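Local coordinates for succinylglutamate desuccinylase/aspartoacylase (Ruegeria sp. TM1040, PDB 3NA6), which probably hydrolyses an N-acyl amino acid in a zinc-dependent reaction, at residues Cys171-Gln176 and Leu233-Ile238; Asn179-Val184 and Asn222-Lys227. All coordinates share one frame; numbering follows the deposited sequence. Where two conformers were deposited one is given.

How the interactions relate
Along the chain, helix 165-178 is the first part involved and supplies 171-176 to interaction 1. The chain then turns at 179-181 into strand 182-186. This turn and the start of the strand make up 179-184 of interaction 2. Helix 219-235 follows and serves both contacts. Its residues 222-227 meet the turn and close the inner loop of interaction 2. Its C-terminal end, in 233-238, meets helix 165-178 and closes the outer loop of interaction 1. Interaction 2 is nested inside interaction 1. Their centres lie about 13 Å apart. Together they tie a helix and the turn after it to one long helix within the catalytic domain. The two touch where selenomethionine Met-175 packs on Ser-183.

Interaction 1 of 2, residues Cys171-Gln176 and Leu233-Ile238; sequences CFAAMQ and LIHFGI. With CA (calcium ion), chain C.
His-235 lies against the backbone of Ala-173 and Ala-174, where the end of helix 219-235 meets helix 165-178. The imidazole has its CG anti to the backbone N (chi1 180°), and this carries the ring out to the neighbouring helix. The carbonyl oxygen Ala-173 O sits over one ring face, 3.9 Å from His-235 CE1. Ala-174 meets the ring obliquely, with His-235 NE2 3.8 Å from Ala-174 CA. Ala-173 CB touches His-235 CE1 at 4.1 Å. Next to it, Phe-236 brings the end of its ring to the methyl of Ala-174, with Phe-236 CZ 3.9 Å from Ala-174 CB. Phe-236 CE1 also lies in plane at the edge of the imidazole.

Beneath the helices, Ala-174 and Phe-236 both pack on Val-205 and Val-207 of strand 205-210. The helix ends in a Schellman motif. Gly-237 has positive phi (77°), and the last turn is closed by Gly-237 N to Ile-234 O and Ile-238 N to Leu-233 O. Beyond this turn, Gly-237 O binds the calcium ion at 2.4 Å. Four waters and Thr-82 OG1 complete the ligands seen.

No hydrogen bond joins the two segments. Their relative placement therefore rests on van der Waals fit, with the small alanines set close against the His-235 and Phe-236 rings.

Interaction 2 of 2, residues Asn179-Val184 and Asn222-Lys227; sequences NAPYSV and NAIAKK
Lys-227 of helix 219-235 reaches across to Asn-179, at the turn between helix 165-178 and strand 182-186. The contact lies in the alpha/beta catalytic domain, where helix 219-235 packs on the turn that leads into strand 182-186 of the mixed sheet. Asn-179 is the first residue past its helix. Its positive phi (61°) breaks the helical path and turns the chain toward the strand.

Lys-227 is extended, and its NZ donates two hydrogen bonds to this one residue. The bond from Lys-227 NZ to the backbone oxygen Asn-179 O is 2.8 Å long and lies in the carbonyl plane, with a C=O...N angle of 157°. The bond from Lys-227 NZ to the side-chain oxygen Asn-179 OD1 is also 2.8 Å, but here NZ stands well above the amide plane. With CG anti to the backbone N (chi1 -175°), the Asn-179 amide places OD1 beside the ammonium group. Asp-246, outside the two segments, holds both partners. Its carboxylate forms a salt bridge with Lys-227 NZ, and its backbone N donates to Asn-179 OD1. A methionine in place of Lys-227 would probably leave Asn-179 O without this donor and the Asp-246 carboxylate without its cationic mate.

The apolar half of the contact centres on Ile-224. Its CG2 touches Ala-180 CB at 4.2 Å. The CG and CD carbons of the Pro-181 ring meet the end of Ile-224, with Pro-181 CG 3.7 Å from Ile-224 CD1.

Interaction 1 of 2, residues Cys171-Gln176 and Leu233-Ile238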
loop_
_atom_site.group_PDB
_atom_site.type_symbol
_atom_site.label_atom_id
_atom_site.label_comp_id
_atom_site.label_asym_id
_atom_site.label_seq_id
_atom_site.Cartn_x
_atom_site.Cartn_y
_atom_site.Cartn_z
ATOM N N CYS A 171 -4.284 -43.307 -15.705
ATOM C CA CYS A 171 -3.788 -41.934 -15.805
ATOM C C CYS A 171 -2.807 -41.756 -16.965
ATOM O O CYS A 171 -2.880 -40.775 -17.689
ATOM C CB CYS A 171 -3.139 -41.494 -14.490
ATOM S SG CYS A 171 -4.291 -41.328 -13.084
ATOM N N PHE A 172 -1.902 -42.710 -17.139
ATOM C CA PHE A 172 -0.935 -42.670 -18.249
ATOM C C PHE A 172 -1.640 -42.652 -19.626
ATOM O O PHE A 172 -1.275 -41.880 -20.542
ATOM C CB PHE A 172 0.020 -43.875 -18.145
ATOM C CG PHE A 172 1.055 -43.936 -19.233
ATOM C CD1 PHE A 172 2.216 -43.179 -19.166
ATOM C CD2 PHE A 172 0.862 -44.740 -20.336
ATOM C CE1 PHE A 172 3.161 -43.229 -20.220
ATOM C CE2 PHE A 172 1.806 -44.796 -21.367
ATOM C CZ PHE A 172 2.940 -44.035 -21.304
ATOM N N ALA A 173 -2.638 -43.512 -19.773
ATOM C CA ALA A 173 -3.416 -43.594 -21.009
ATOM C C ALA A 173 -4.134 -42.272 -21.280
ATOM O O ALA A 173 -4.162 -41.798 -22.430
ATOM C CB ALA A 173 -4.416 -44.750 -20.945
ATOM N N ALA A 174 -4.698 -41.655 -20.237
ATOM C CA ALA A 174 -5.413 -40.367 -20.415
ATOM C C ALA A 174 -4.428 -39.240 -20.839
ATOM O O ALA A 174 -4.766 -38.345 -21.631
ATOM C CB ALA A 174 -6.213 -39.986 -19.144
HETATM N N MSE A 175 -3.206 -39.322 -20.325
HETATM C CA MSE A 175 -2.165 -38.336 -20.616
HETATM C C MSE A 175 -1.714 -38.494 -22.050
HETATM O O MSE A 175 -1.558 -37.492 -22.750
HETATM C CB MSE A 175 -0.993 -38.486 -19.622
HETATM C CG MSE A 175 0.195 -37.520 -19.852
HETATM SE SE MSE A 175 1.418 -38.198 -21.199
HETATM C CE MSE A 175 2.264 -39.513 -20.003
ATOM N N GLN A 176 -1.490 -39.740 -22.497
ATOM C CA GLN A 176 -1.214 -39.984 -23.904
ATOM C C GLN A 176 -2.312 -39.461 -24.829
ATOM O O GLN A 176 -1.984 -38.911 -25.888
ATOM C CB GLN A 176 -1.012 -41.464 -24.216
ATOM C CG GLN A 176 0.205 -42.063 -23.574
ATOM C CD GLN A 176 0.515 -43.431 -24.138
ATOM O OE1 GLN A 176 -0.373 -44.280 -24.317
ATOM N NE2 GLN A 176 1.775 -43.652 -24.429
ATOM N N LEU A 233 -11.671 -35.728 -23.380
ATOM C CA LEU A 233 -13.122 -35.880 -23.297
ATOM C C LEU A 233 -13.677 -36.977 -24.239
ATOM O O LEU A 233 -14.656 -37.665 -23.887
ATOM C CB LEU A 233 -13.842 -34.533 -23.490
ATOM C CG LEU A 233 -13.653 -33.495 -22.361
ATOM C CD1 LEU A 233 -14.397 -32.190 -22.684
ATOM C CD2 LEU A 233 -14.054 -34.048 -21.005
ATOM N N ILE A 234 -13.059 -37.156 -25.403
ATOM C CA ILE A 234 -13.359 -38.309 -26.281
ATOM C C ILE A 234 -12.892 -39.630 -25.614
ATOM O O ILE A 234 -13.640 -40.604 -25.584
ATOM C CB ILE A 234 -12.719 -38.159 -27.681
ATOM C CG1 ILE A 234 -13.374 -36.993 -28.445
ATOM C CG2 ILE A 234 -12.886 -39.477 -28.517
ATOM C CD1 ILE A 234 -12.610 -36.514 -29.760
ATOM N N HIS A 235 -11.667 -39.643 -25.092
ATOM C CA HIS A 235 -11.100 -40.802 -24.379
ATOM C C HIS A 235 -12.030 -41.252 -23.234
ATOM O O HIS A 235 -12.252 -42.466 -23.030
ATOM C CB HIS A 235 -9.701 -40.420 -23.833
ATOM C CG HIS A 235 -8.987 -41.506 -23.064
ATOM N ND1 HIS A 235 -8.320 -42.550 -23.678
ATOM C CD2 HIS A 235 -8.831 -41.697 -21.732
ATOM C CE1 HIS A 235 -7.775 -43.322 -22.755
ATOM N NE2 HIS A 235 -8.069 -42.829 -21.566
ATOM N N PHE A 236 -12.605 -40.275 -22.523
ATOM C CA PHE A 236 -13.517 -40.557 -21.410
ATOM C C PHE A 236 -14.953 -40.855 -21.859
ATOM O O PHE A 236 -15.828 -41.113 -21.018
ATOM C CB PHE A 236 -13.541 -39.381 -20.410
ATOM C CG PHE A 236 -12.210 -39.107 -19.714
ATOM C CD1 PHE A 236 -11.410 -40.149 -19.248
ATOM C CD2 PHE A 236 -11.802 -37.802 -19.478
ATOM C CE1 PHE A 236 -10.218 -39.885 -18.571
ATOM C CE2 PHE A 236 -10.598 -37.544 -18.802
ATOM C CZ PHE A 236 -9.808 -38.596 -18.373
ATOM N N GLY A 237 -15.201 -40.788 -23.163
ATOM C CA GLY A 237 -16.491 -41.130 -23.719
ATOM C C GLY A 237 -17.560 -40.066 -23.540
ATOM O O GLY A 237 -18.736 -40.326 -23.765
ATOM N N ILE A 238 -17.176 -38.852 -23.177
ATOM C CA ILE A 238 -18.169 -37.815 -22.910
ATOM C C ILE A 238 -18.520 -37.021 -24.171
ATOM O O ILE A 238 -19.686 -36.596 -24.346
ATOM C CB ILE A 238 -17.694 -36.860 -21.779
ATOM C CG1 ILE A 238 -17.362 -37.675 -20.513
ATOM C CG2 ILE A 238 -18.755 -35.795 -21.505
ATOM C CD1 ILE A 238 -16.791 -36.876 -19.284
HETATM CA CA CA C . -20.181 -41.892 -24.797
HETATM O O HOH W 1 -18.940 -41.913 -26.951
HETATM O O HOH W 2 -18.883 -44.008 -24.231
HETATM O O HOH W 3 -22.370 -42.965 -25.462
HETATM O O HOH W 4 -20.864 -42.154 -22.281
#

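Interaction 2 of 2, residues Asn179-Val184 and Asn222-Lys227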
loop_
_atom_site.group_PDB
_atom_site.type_symbol
_atom_site.label_atom_id
_atom_site.label_comp_id
_atom_site.label_asym_id
_atom_site.label_seq_id
_atom_site.Cartn_x
_atom_site.Cartn_y
_atom_site.Cartn_z
ATOM N N ASN A 179 -2.115 -35.786 -25.620
ATOM C CA ASN A 179 -1.209 -35.685 -26.761
ATOM C C ASN A 179 -0.595 -34.288 -26.921
ATOM O O ASN A 179 -0.589 -33.677 -28.015
ATOM C CB ASN A 179 -1.918 -36.165 -28.030
ATOM C CG ASN A 179 -1.004 -36.212 -29.258
ATOM O OD1 ASN A 179 -1.313 -35.589 -30.269
ATOM N ND2 ASN A 179 0.115 -36.935 -29.165
ATOM N N ALA A 180 -0.061 -33.784 -25.815
ATOM C CA ALA A 180 0.647 -32.498 -25.837
ATOM C C ALA A 180 1.960 -32.724 -26.582
ATOM O O ALA A 180 2.354 -33.876 -26.836
ATOM C CB ALA A 180 0.893 -31.968 -24.409
ATOM N N PRO A 181 2.629 -31.645 -26.974
ATOM C CA PRO A 181 3.879 -31.859 -27.718
ATOM C C PRO A 181 4.949 -32.541 -26.873
ATOM O O PRO A 181 5.856 -33.146 -27.424
ATOM C CB PRO A 181 4.306 -30.432 -28.111
ATOM C CG PRO A 181 3.018 -29.666 -28.146
ATOM C CD PRO A 181 2.206 -30.238 -27.001
ATOM N N TYR A 182 4.852 -32.443 -25.549
ATOM C CA TYR A 182 5.698 -33.239 -24.653
ATOM C C TYR A 182 4.815 -34.052 -23.704
ATOM O O TYR A 182 3.703 -33.645 -23.368
ATOM C CB TYR A 182 6.682 -32.384 -23.837
ATOM C CG TYR A 182 7.744 -31.721 -24.649
ATOM C CD1 TYR A 182 7.461 -30.571 -25.366
ATOM C CD2 TYR A 182 9.032 -32.237 -24.704
ATOM C CE1 TYR A 182 8.413 -29.947 -26.109
ATOM C CE2 TYR A 182 10.000 -31.613 -25.447
ATOM C CZ TYR A 182 9.679 -30.474 -26.156
ATOM O OH TYR A 182 10.629 -29.832 -26.903
ATOM N N SER A 183 5.330 -35.210 -23.321
ATOM C CA SER A 183 4.647 -36.166 -22.448
ATOM C C SER A 183 5.575 -36.529 -21.309
ATOM O O SER A 183 6.770 -36.750 -21.535
ATOM C CB SER A 183 4.305 -37.432 -23.233
ATOM O OG SER A 183 3.257 -37.196 -24.140
ATOM N N VAL A 184 5.014 -36.577 -20.103
ATOM C CA VAL A 184 5.747 -36.922 -18.884
ATOM C C VAL A 184 4.953 -37.869 -17.992
ATOM O O VAL A 184 3.734 -37.755 -17.895
ATOM C CB VAL A 184 5.997 -35.700 -17.983
ATOM C CG1 VAL A 184 7.197 -35.988 -17.095
ATOM C CG2 VAL A 184 6.171 -34.426 -18.790
ATOM N N ASN A 222 -2.791 -22.081 -26.514
ATOM C CA ASN A 222 -4.226 -22.173 -26.409
ATOM C C ASN A 222 -4.726 -23.358 -27.240
ATOM O O ASN A 222 -5.618 -24.106 -26.784
ATOM C CB ASN A 222 -4.941 -20.904 -26.893
ATOM C CG ASN A 222 -4.688 -19.691 -26.036
ATOM O OD1 ASN A 222 -4.401 -19.793 -24.848
ATOM N ND2 ASN A 222 -4.840 -18.502 -26.646
ATOM N N ALA A 223 -4.153 -23.565 -28.438
ATOM C CA ALA A 223 -4.621 -24.678 -29.276
ATOM C C ALA A 223 -4.230 -26.053 -28.652
ATOM O O ALA A 223 -4.989 -27.016 -28.757
ATOM C CB ALA A 223 -4.130 -24.530 -30.721
ATOM N N ILE A 224 -3.071 -26.124 -27.986
ATOM C CA ILE A 224 -2.642 -27.346 -27.293
ATOM C C ILE A 224 -3.670 -27.717 -26.213
ATOM O O ILE A 224 -4.046 -28.875 -26.074
ATOM C CB ILE A 224 -1.192 -27.231 -26.677
ATOM C CG1 ILE A 224 -0.106 -27.164 -27.775
ATOM C CG2 ILE A 224 -0.937 -28.419 -25.659
ATOM C CD1 ILE A 224 1.266 -26.580 -27.280
ATOM N N ALA A 225 -4.138 -26.716 -25.476
ATOM C CA ALA A 225 -5.127 -26.916 -24.419
ATOM C C ALA A 225 -6.467 -27.400 -24.966
ATOM O O ALA A 225 -7.073 -28.294 -24.390
ATOM C CB ALA A 225 -5.346 -25.615 -23.582
ATOM N N LYS A 226 -6.930 -26.799 -26.064
ATOM C CA LYS A 226 -8.208 -27.168 -26.651
ATOM C C LYS A 226 -8.221 -28.605 -27.223
ATOM O O LYS A 226 -9.219 -29.350 -27.043
ATOM C CB LYS A 226 -8.619 -26.190 -27.756
ATOM C CG LYS A 226 -8.943 -24.788 -27.256
ATOM C CD LYS A 226 -9.327 -23.862 -28.418
ATOM C CE LYS A 226 -9.315 -22.395 -28.005
ATOM N NZ LYS A 226 -9.585 -21.541 -29.158
ATOM N N LYS A 227 -7.150 -28.962 -27.929
ATOM C CA LYS A 227 -7.018 -30.298 -28.520
ATOM C C LYS A 227 -6.920 -31.350 -27.410
ATOM O O LYS A 227 -7.598 -32.385 -27.440
ATOM C CB LYS A 227 -5.788 -30.353 -29.424
ATOM C CG LYS A 227 -5.268 -31.732 -29.817
ATOM C CD LYS A 227 -3.811 -31.629 -30.389
ATOM C CE LYS A 227 -3.067 -32.942 -30.317
ATOM N NZ LYS A 227 -1.586 -32.833 -30.525
#